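Local coordinates for tRNA threonylcarbamoyladenosine dehydratase (Escherichia coli, PDB 4D79), which catalyses the ATP-dependent dehydration of threonylcarbamoyladenosine at position 37 of tRNAs reading codons that begin with adenine, giving its cyclic form, at residues V4-W9 / N97-V102; V150-A155 / D202-T207; Q174-A179 / E208-P213. One frame throughout, in Å; residues are numbered along the deposited sequence. Where two conformers were deposited one is given.

Contact 1: V4-W9 / N97-V102; sequences VISDAW and NPECRV
The hydroxyl of Ser-6 does double duty: it caps a helix and also grips a carboxylate from the far segment. Its OG accepts the backbone N-H of Trp-9 in a nearly straight N-cap bond of 2.9 Å and donates to Glu-99 OE1 at 2.6 Å, on the syn side of that oxygen. With OG set between the backbone N and the carbonyl carbon (chi1 70°), the oxygen lies where the first turn of helix 7-20 and the carboxylate can both use it. Glu-99 reaches this point through a chain extended beyond CG. Its negative charge is thereby brought close to a helix N terminus, whose dipole would be expected to stabilise it. Losing the hydroxyl to an alanine here is likely to leave the Trp-9 amide without its cap and the Glu-99 carboxylate without its donor.

Beside this polar link lies the indole of Trp-9, met on both faces and at one edge. Asn-97 ND2 sits over one face, toward the rim, 3.4 Å from Trp-9 CZ3, with the amide plane almost perpendicular (82°) to the ring; Ile-5 CG1 lies over the opposite face. At the ring edge, Trp-9 CZ3 meets Glu-99 CB at 3.7 Å. Asn-97 is itself held by an Asx turn, its OD1 taking the Glu-99 N-H at 3.0 Å from above the carbonyl plane, while a type I turn runs from Asn-97 to Cys-100.

The contact thus fastens the start of helix 7-20 to the connection between helix 85-96 and strand 101-105. Trp-9 also meets Phe-13 edge-to-face and Ala-29 of helix 22-29, and Arg-101 pairs through its backbone with Gly-55 and Ile-57, at the margin of the sheet.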
loop_
_atom_site.group_PDB
_atom_site.type_symbol
_atom_site.label_atom_id
_atom_site.label_comp_id
_atom_site.label_asym_id
_atom_site.label_seq_id
_atom_site.Cartn_x
_atom_site.Cartn_y
_atom_site.Cartn_z
ATOM N N VAL B 4 -17.644 -22.409 2.198
ATOM C CA VAL B 4 -17.329 -23.350 1.130
ATOM C C VAL B 4 -16.719 -22.523 -0.009
ATOM O O VAL B 4 -17.369 -21.635 -0.562
ATOM C CB VAL B 4 -18.583 -24.114 0.664
ATOM C CG1 VAL B 4 -18.247 -24.988 -0.563
ATOM C CG2 VAL B 4 -19.133 -24.975 1.783
ATOM N N ILE B 5 -15.487 -22.835 -0.392
ATOM C CA ILE B 5 -14.778 -22.042 -1.402
ATOM C C ILE B 5 -15.291 -22.433 -2.785
ATOM O O ILE B 5 -15.288 -23.611 -3.148
ATOM C CB ILE B 5 -13.256 -22.239 -1.268
ATOM C CG1 ILE B 5 -12.787 -21.526 -0.014
ATOM C CG2 ILE B 5 -12.466 -21.714 -2.511
ATOM C CD1 ILE B 5 -11.372 -21.794 0.402
ATOM N N SER B 6 -15.850 -21.459 -3.505
ATOM C CA SER B 6 -16.393 -21.664 -4.843
ATOM C C SER B 6 -15.299 -21.666 -5.926
ATOM O O SER B 6 -14.141 -21.268 -5.721
ATOM C CB SER B 6 -17.418 -20.588 -5.181
ATOM O OG SER B 6 -16.768 -19.328 -5.354
ATOM N N ASP B 7 -15.702 -22.080 -7.126
ATOM C CA ASP B 7 -14.782 -21.986 -8.250
ATOM C C ASP B 7 -14.437 -20.537 -8.534
ATOM O O ASP B 7 -13.287 -20.227 -8.826
ATOM C CB ASP B 7 -15.387 -22.627 -9.502
ATOM C CG ASP B 7 -15.349 -24.164 -9.474
ATOM O OD1 ASP B 7 -14.588 -24.773 -8.688
ATOM O OD2 ASP B 7 -16.069 -24.764 -10.292
ATOM N N ALA B 8 -15.408 -19.632 -8.399
ATOM C CA ALA B 8 -15.132 -18.204 -8.573
ATOM C C ALA B 8 -14.128 -17.682 -7.548
ATOM O O ALA B 8 -13.247 -16.888 -7.887
ATOM C CB ALA B 8 -16.427 -17.408 -8.505
ATOM N N TRP B 9 -14.276 -18.086 -6.285
ATOM C CA TRP B 9 -13.318 -17.744 -5.247
ATOM C C TRP B 9 -11.920 -18.217 -5.612
ATOM O O TRP B 9 -10.931 -17.493 -5.395
ATOM C CB TRP B 9 -13.785 -18.376 -3.949
ATOM C CG TRP B 9 -13.135 -17.905 -2.678
ATOM C CD1 TRP B 9 -11.850 -18.061 -2.311
ATOM C CD2 TRP B 9 -13.789 -17.244 -1.610
ATOM N NE1 TRP B 9 -11.650 -17.529 -1.067
ATOM C CE2 TRP B 9 -12.834 -17.018 -0.614
ATOM C CE3 TRP B 9 -15.108 -16.830 -1.389
ATOM C CZ2 TRP B 9 -13.144 -16.375 0.582
ATOM C CZ3 TRP B 9 -15.419 -16.214 -0.207
ATOM C CH2 TRP B 9 -14.445 -15.996 0.770
ATOM N N ASN B 97 -14.884 -9.073 -3.802
ATOM C CA ASN B 97 -15.288 -10.452 -3.559
ATOM C C ASN B 97 -16.763 -10.459 -3.190
ATOM O O ASN B 97 -17.125 -10.155 -2.038
ATOM C CB ASN B 97 -14.447 -11.098 -2.469
ATOM C CG ASN B 97 -14.868 -12.528 -2.247
ATOM O OD1 ASN B 97 -15.748 -13.021 -2.947
ATOM N ND2 ASN B 97 -14.271 -13.181 -1.297
ATOM N N PRO B 98 -17.648 -10.717 -4.161
ATOM C CA PRO B 98 -19.095 -10.740 -3.889
ATOM C C PRO B 98 -19.527 -11.807 -2.884
ATOM O O PRO B 98 -20.669 -11.769 -2.417
ATOM C CB PRO B 98 -19.704 -11.008 -5.274
ATOM C CG PRO B 98 -18.670 -10.607 -6.239
ATOM C CD PRO B 98 -17.346 -10.881 -5.590
ATOM N N GLU B 99 -18.664 -12.751 -2.554
ATOM C CA GLU B 99 -18.960 -13.793 -1.589
ATOM C C GLU B 99 -18.414 -13.484 -0.196
ATOM O O GLU B 99 -18.642 -14.266 0.742
ATOM C CB GLU B 99 -18.400 -15.133 -2.090
ATOM C CG GLU B 99 -19.120 -15.593 -3.352
ATOM C CD GLU B 99 -18.656 -16.948 -3.844
ATOM O OE1 GLU B 99 -17.526 -17.021 -4.346
ATOM O OE2 GLU B 99 -19.420 -17.931 -3.744
ATOM N N CYS B 100 -17.749 -12.350 -0.030
ATOM C CA CYS B 100 -17.289 -11.934 1.296
ATOM C C CYS B 100 -18.481 -11.440 2.119
ATOM O O CYS B 100 -19.330 -10.698 1.626
ATOM C CB CYS B 100 -16.238 -10.837 1.171
ATOM S SG CYS B 100 -15.581 -10.235 2.780
ATOM N N ARG B 101 -18.560 -11.856 3.374
ATOM C CA ARG B 101 -19.631 -11.386 4.264
ATOM C C ARG B 101 -19.156 -10.124 4.980
ATOM O O ARG B 101 -18.300 -10.184 5.862
ATOM C CB ARG B 101 -20.043 -12.478 5.252
ATOM C CG ARG B 101 -21.040 -12.047 6.310
ATOM C CD ARG B 101 -21.637 -13.272 7.046
ATOM N NE ARG B 101 -20.627 -13.999 7.817
ATOM C CZ ARG B 101 -20.193 -13.646 9.025
ATOM N NH1 ARG B 101 -20.664 -12.561 9.622
ATOM N NH2 ARG B 101 -19.273 -14.381 9.636
ATOM N N VAL B 102 -19.704 -8.982 4.597
ATOM C CA VAL B 102 -19.255 -7.690 5.089
ATOM C C VAL B 102 -20.288 -7.116 6.046
ATOM O O VAL B 102 -21.462 -6.992 5.698
ATOM C CB VAL B 102 -19.011 -6.701 3.947
ATOM C CG1 VAL B 102 -18.402 -5.443 4.516
ATOM C CG2 VAL B 102 -18.112 -7.314 2.910
#

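Contact 2: V150-A155 / D202-T207. With K (potassium ion), chain I.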
loop_
_atom_site.group_PDB
_atom_site.type_symbol
_atom_site.label_atom_id
_atom_site.label_comp_id
_atom_site.label_asym_id
_atom_site.label_seq_id
_atom_site.Cartn_x
_atom_site.Cartn_y
_atom_site.Cartn_z
ATOM N N VAL B 150 -3.861 -6.311 16.382
ATOM C CA VAL B 150 -2.694 -5.541 15.977
ATOM C C VAL B 150 -3.116 -4.085 15.921
ATOM O O VAL B 150 -4.171 -3.750 15.373
ATOM C CB VAL B 150 -2.071 -6.032 14.652
ATOM C CG1 VAL B 150 -3.068 -6.082 13.495
ATOM C CG2 VAL B 150 -0.840 -5.161 14.305
ATOM N N THR B 151 -2.336 -3.224 16.557
ATOM C CA THR B 151 -2.635 -1.808 16.564
ATOM C C THR B 151 -1.602 -1.093 15.703
ATOM O O THR B 151 -0.589 -1.661 15.293
ATOM C CB THR B 151 -2.666 -1.231 17.995
ATOM O OG1 THR B 151 -3.136 0.136 17.973
ATOM C CG2 THR B 151 -1.287 -1.257 18.631
ATOM N N THR B 152 -1.907 0.152 15.395
ATOM C CA THR B 152 -1.080 0.965 14.529
ATOM C C THR B 152 -0.826 2.276 15.244
ATOM O O THR B 152 -1.742 2.852 15.833
ATOM C CB THR B 152 -1.741 1.181 13.149
ATOM O OG1 THR B 152 -3.072 1.679 13.316
ATOM C CG2 THR B 152 -1.828 -0.137 12.353
ATOM N N GLY B 153 0.421 2.726 15.234
ATOM C CA GLY B 153 0.730 4.039 15.749
ATOM C C GLY B 153 0.356 5.102 14.731
ATOM O O GLY B 153 -0.385 4.864 13.775
ATOM N N GLY B 154 0.918 6.290 14.916
ATOM C CA GLY B 154 0.622 7.386 14.019
ATOM C C GLY B 154 1.379 7.200 12.719
ATOM O O GLY B 154 2.591 6.973 12.716
ATOM N N ALA B 155 0.654 7.267 11.607
ATOM C CA ALA B 155 1.255 7.131 10.291
ATOM C C ALA B 155 1.472 8.490 9.639
ATOM O O ALA B 155 2.122 8.572 8.586
ATOM C CB ALA B 155 0.367 6.256 9.392
ATOM N N ASP B 202 0.834 -5.824 20.043
ATOM C CA ASP B 202 1.643 -5.705 18.829
ATOM C C ASP B 202 1.278 -4.404 18.138
ATOM O O ASP B 202 0.096 -4.130 17.922
ATOM C CB ASP B 202 1.433 -6.841 17.818
ATOM C CG ASP B 202 1.862 -8.203 18.322
ATOM O OD1 ASP B 202 2.630 -8.277 19.301
ATOM O OD2 ASP B 202 1.441 -9.232 17.705
ATOM N N CYS B 203 2.288 -3.626 17.745
ATOM C CA CYS B 203 2.059 -2.279 17.236
ATOM C C CYS B 203 2.877 -2.022 15.966
ATOM O O CYS B 203 4.098 -2.196 15.962
ATOM C CB CYS B 203 2.416 -1.238 18.283
ATOM S SG CYS B 203 1.923 0.432 17.762
ATOM N N VAL B 204 2.202 -1.576 14.907
ATOM C CA VAL B 204 2.884 -1.132 13.699
ATOM C C VAL B 204 3.331 0.319 13.899
ATOM O O VAL B 204 2.531 1.185 14.269
ATOM C CB VAL B 204 1.965 -1.237 12.476
ATOM C CG1 VAL B 204 2.743 -0.805 11.191
ATOM C CG2 VAL B 204 1.372 -2.657 12.324
ATOM N N PHE B 205 4.604 0.582 13.668
ATOM C CA PHE B 205 5.172 1.917 13.809
ATOM C C PHE B 205 6.309 2.046 12.808
ATOM O O PHE B 205 6.609 1.113 12.070
ATOM C CB PHE B 205 5.682 2.154 15.243
ATOM C CG PHE B 205 7.020 1.548 15.480
ATOM C CD1 PHE B 205 7.165 0.179 15.517
ATOM C CD2 PHE B 205 8.142 2.336 15.636
ATOM C CE1 PHE B 205 8.425 -0.411 15.681
ATOM C CE2 PHE B 205 9.397 1.748 15.810
ATOM C CZ PHE B 205 9.537 0.386 15.826
ATOM N N SER B 206 6.927 3.225 12.769
ATOM C CA SER B 206 8.083 3.460 11.923
ATOM C C SER B 206 9.232 4.077 12.707
ATOM O O SER B 206 9.015 4.914 13.582
ATOM C CB SER B 206 7.690 4.318 10.749
ATOM O OG SER B 206 8.852 4.709 10.050
ATOM N N THR B 207 10.456 3.642 12.408
ATOM C CA THR B 207 11.638 4.218 13.038
ATOM C C THR B 207 11.968 5.595 12.502
ATOM O O THR B 207 12.858 6.238 13.048
ATOM C CB THR B 207 12.871 3.340 12.847
ATOM O OG1 THR B 207 13.020 3.002 11.465
ATOM C CG2 THR B 207 12.734 2.053 13.678
HETATM K K K I . 8.096 7.159 13.559
HETATM O O HOH W 1 5.542 5.632 13.908
#
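Strands 150-152 and 202-206 run parallel, their short axes 4.5 Å apart at closest and turned by 29°. Thr-151 pairs with Cys-203 and Thr-152 with Val-204. Three backbone bonds join them: Thr-151 N donates to Asp-202 O (2.9 Å), Val-204 N to Thr-151 O and Gly-153 N to Val-204 O (2.8 Å). Thr-151 O additionally receives a CA-H...O contact from Cys-203.

On one face of the sheet Val-204 packs against Val-150 and Thr-152 of the adjacent strand, its CG2 3.9 Å from Val-150 CG2, while Thr-152 lies alongside, pointing the same way, with CG2 4.0 Å from Val-204 CB. The chi1 of 53° that turns Thr-152 OG1 between its backbone N and carbonyl carbon leaves CG2 for the valine and the hydroxyl for a hydrogen bond with Asp-127 O. Phe-248 and Ala-252 of helix 242-266 also touch Val-204. Cys-203 faces the other way, its SG 3.7 Å from Gly-153 N.

Past Gly-153 the strands part and a water bridges them, giving a long, weak bond to Gly-154 O and accepting from Ser-206 N at 3.0 Å. The same water and Ser-206 O (2.4 Å) bind the potassium ion, which Gln-158 OE1 and the backbone oxygens of Gln-174 and Glu-208 also ligate. An all-oxygen set of this kind, uncharged in its groups, suits a monovalent cation.

Contact 3: Q174-A179 / E208-P213; sequences QDPLAA and EALVYP. With K (potassium ion), chain I.
Gln-174 lays its side chain along the backbone of Glu-208, Ala-209 and Leu-210. Gln-174 CB lies 3.4 Å from Glu-208 O, next to the potassium ion. Gln-174 CG then passes Ala-209 CA at 3.8 Å, and a bend at chi2 (-75°) keeps the amide close to the loop, with Gln-174 CD 3.9 Å from Ala-209 CB. At the tip the two amide atoms divide: NE2 lies near the Ala-209 methyl, whereas Gln-174 OE1 takes the Leu-210 N-H at 3.0 Å. That bond is fairly straight at hydrogen (163°), yet the donor stands 50° out of the amide plane, so no lone pair is met squarely. A water that donates to Leu-210 O also gives OE1 a weak bond.

Elsewhere in the contact, the Pro-176 ring carbons CG and CD face Leu-210 CD2, with Pro-176 CD 3.3 Å from it. This is tighter than ordinary van der Waals contact, so the exact placing of the leucine methyls is doubtful.

The backbone of the same glutamine faces the metal: Gln-174 O and Glu-208 O each bind potassium at 2.6 Å. Next in the chain, Asp-175 caps helix 176-189, its OD1 accepting from Ala-178 N, while OD2 takes a bond from the potassium-bound water and so acts as a second-shell residue. The Glu-208 carboxylate is instead bonded by the backbone N atoms of Ile-159 and Asp-160. Three backbone carbonyls, from a strand end (Ser-206) and two loops, thus join one side-chain amide oxygen, Gln-158 OE1, and a water in a potassium site beside the N terminus of a helix.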
loop_
_atom_site.group_PDB
_atom_site.type_symbol
_atom_site.label_atom_id
_atom_site.label_comp_id
_atom_site.label_asym_id
_atom_site.label_seq_id
_atom_site.Cartn_x
_atom_site.Cartn_y
_atom_site.Cartn_z
ATOM N N GLN B 174 9.368 7.526 18.122
ATOM C CA GLN B 174 9.011 8.551 17.140
ATOM C C GLN B 174 7.542 8.475 16.780
ATOM O O GLN B 174 7.157 8.493 15.614
ATOM C CB GLN B 174 9.909 8.478 15.900
ATOM C CG GLN B 174 11.301 9.074 16.176
ATOM C CD GLN B 174 11.294 10.601 16.241
ATOM O OE1 GLN B 174 10.354 11.243 15.804
ATOM N NE2 GLN B 174 12.307 11.170 16.879
ATOM N N ASP B 175 6.707 8.267 17.793
ATOM C CA ASP B 175 5.292 8.026 17.546
ATOM C C ASP B 175 4.506 8.609 18.701
ATOM O O ASP B 175 4.205 7.916 19.677
ATOM C CB ASP B 175 5.026 6.536 17.382
ATOM C CG ASP B 175 3.690 6.252 16.745
ATOM O OD1 ASP B 175 2.711 6.966 17.049
ATOM O OD2 ASP B 175 3.633 5.320 15.921
ATOM N N PRO B 176 4.125 9.878 18.605
ATOM C CA PRO B 176 3.433 10.517 19.730
ATOM C C PRO B 176 2.083 9.906 20.008
ATOM O O PRO B 176 1.666 9.895 21.167
ATOM C CB PRO B 176 3.319 11.985 19.294
ATOM C CG PRO B 176 4.375 12.144 18.233
ATOM C CD PRO B 176 4.503 10.848 17.561
ATOM N N LEU B 177 1.389 9.382 18.994
ATOM C CA LEU B 177 0.124 8.702 19.255
ATOM C C LEU B 177 0.353 7.475 20.121
ATOM O O LEU B 177 -0.346 7.257 21.111
ATOM C CB LEU B 177 -0.557 8.315 17.943
ATOM C CG LEU B 177 -1.852 7.512 18.162
ATOM C CD1 LEU B 177 -2.876 8.359 18.884
ATOM C CD2 LEU B 177 -2.406 6.995 16.841
ATOM N N ALA B 178 1.348 6.664 19.781
ATOM C CA ALA B 178 1.629 5.502 20.613
ATOM C C ALA B 178 2.004 5.925 22.027
ATOM O O ALA B 178 1.631 5.255 22.991
ATOM C CB ALA B 178 2.742 4.661 19.987
ATOM N N ALA B 179 2.746 7.029 22.170
ATOM C CA ALA B 179 3.137 7.511 23.499
ATOM C C ALA B 179 1.924 7.905 24.334
ATOM O O ALA B 179 1.796 7.493 25.487
ATOM C CB ALA B 179 4.094 8.699 23.375
ATOM N N GLU B 208 11.284 6.038 11.453
ATOM C CA GLU B 208 11.554 7.342 10.860
ATOM C C GLU B 208 11.193 8.469 11.833
ATOM O O GLU B 208 10.150 8.432 12.496
ATOM C CB GLU B 208 10.736 7.472 9.564
ATOM C CG GLU B 208 10.895 8.797 8.840
ATOM C CD GLU B 208 9.897 8.955 7.697
ATOM O OE1 GLU B 208 9.189 7.978 7.350
ATOM O OE2 GLU B 208 9.767 10.094 7.212
ATOM N N ALA B 209 12.041 9.491 11.889
ATOM C CA ALA B 209 11.752 10.659 12.712
ATOM C C ALA B 209 10.586 11.439 12.112
ATOM O O ALA B 209 10.469 11.562 10.896
ATOM C CB ALA B 209 12.988 11.551 12.815
ATOM N N LEU B 210 9.750 12.006 12.968
ATOM C CA LEU B 210 8.564 12.710 12.495
ATOM C C LEU B 210 8.927 13.969 11.735
ATOM O O LEU B 210 9.856 14.705 12.103
ATOM C CB LEU B 210 7.651 13.091 13.660
ATOM C CG LEU B 210 6.373 12.302 13.869
ATOM C CD1 LEU B 210 6.680 10.828 13.890
ATOM C CD2 LEU B 210 5.741 12.768 15.156
ATOM N N VAL B 211 8.141 14.213 10.690
ATOM C CA VAL B 211 8.212 15.386 9.833
ATOM C C VAL B 211 7.052 16.272 10.249
ATOM O O VAL B 211 5.884 15.915 10.029
ATOM C CB VAL B 211 8.106 15.002 8.349
ATOM C CG1 VAL B 211 8.192 16.250 7.474
ATOM C CG2 VAL B 211 9.188 13.997 7.980
ATOM N N TYR B 212 7.369 17.443 10.813
ATOM C CA TYR B 212 6.377 18.352 11.357
ATOM C C TYR B 212 5.687 19.133 10.252
ATOM O O TYR B 212 6.150 19.140 9.109
ATOM C CB TYR B 212 7.022 19.285 12.400
ATOM C CG TYR B 212 7.169 18.545 13.711
ATOM C CD1 TYR B 212 8.079 17.496 13.849
ATOM C CD2 TYR B 212 6.361 18.869 14.806
ATOM C CE1 TYR B 212 8.165 16.781 15.053
ATOM C CE2 TYR B 212 6.440 18.169 15.992
ATOM C CZ TYR B 212 7.355 17.141 16.118
ATOM O OH TYR B 212 7.420 16.439 17.290
ATOM N N PRO B 213 4.528 19.721 10.553
ATOM C CA PRO B 213 3.725 20.358 9.502
ATOM C C PRO B 213 4.491 21.458 8.798
ATOM O O PRO B 213 5.051 22.362 9.428
ATOM C CB PRO B 213 2.526 20.927 10.273
ATOM C CG PRO B 213 2.480 20.148 11.553
ATOM C CD PRO B 213 3.891 19.848 11.879
HETATM K K K I . 8.096 7.159 13.559
HETATM O O HOH W 2 10.388 14.467 14.856
HETATM O O HOH W 1 5.542 5.632 13.908
#

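Overall arrangement
From the N terminus, contact 1 is the first to close, bringing residues 97-102 back to the start of helix 7-20 near one outer strand of the sheet, 101-105. It is complete before the others begin, and its centre lies about 31 Å from that of contact 2. Contacts 2 and 3 cross: the chain passes 150-155, then 174-179, and returns through 202-207 directly into 208-213. They meet at the potassium ion and one shared water, and Gly-154 N probably hydrogen-bonds to Asp-175 OD1. Contact 2 joins neighbouring strands of the Rossmann-like sheet, and contact 3 ties helix 176-189 to the loop leaving strand 202-206.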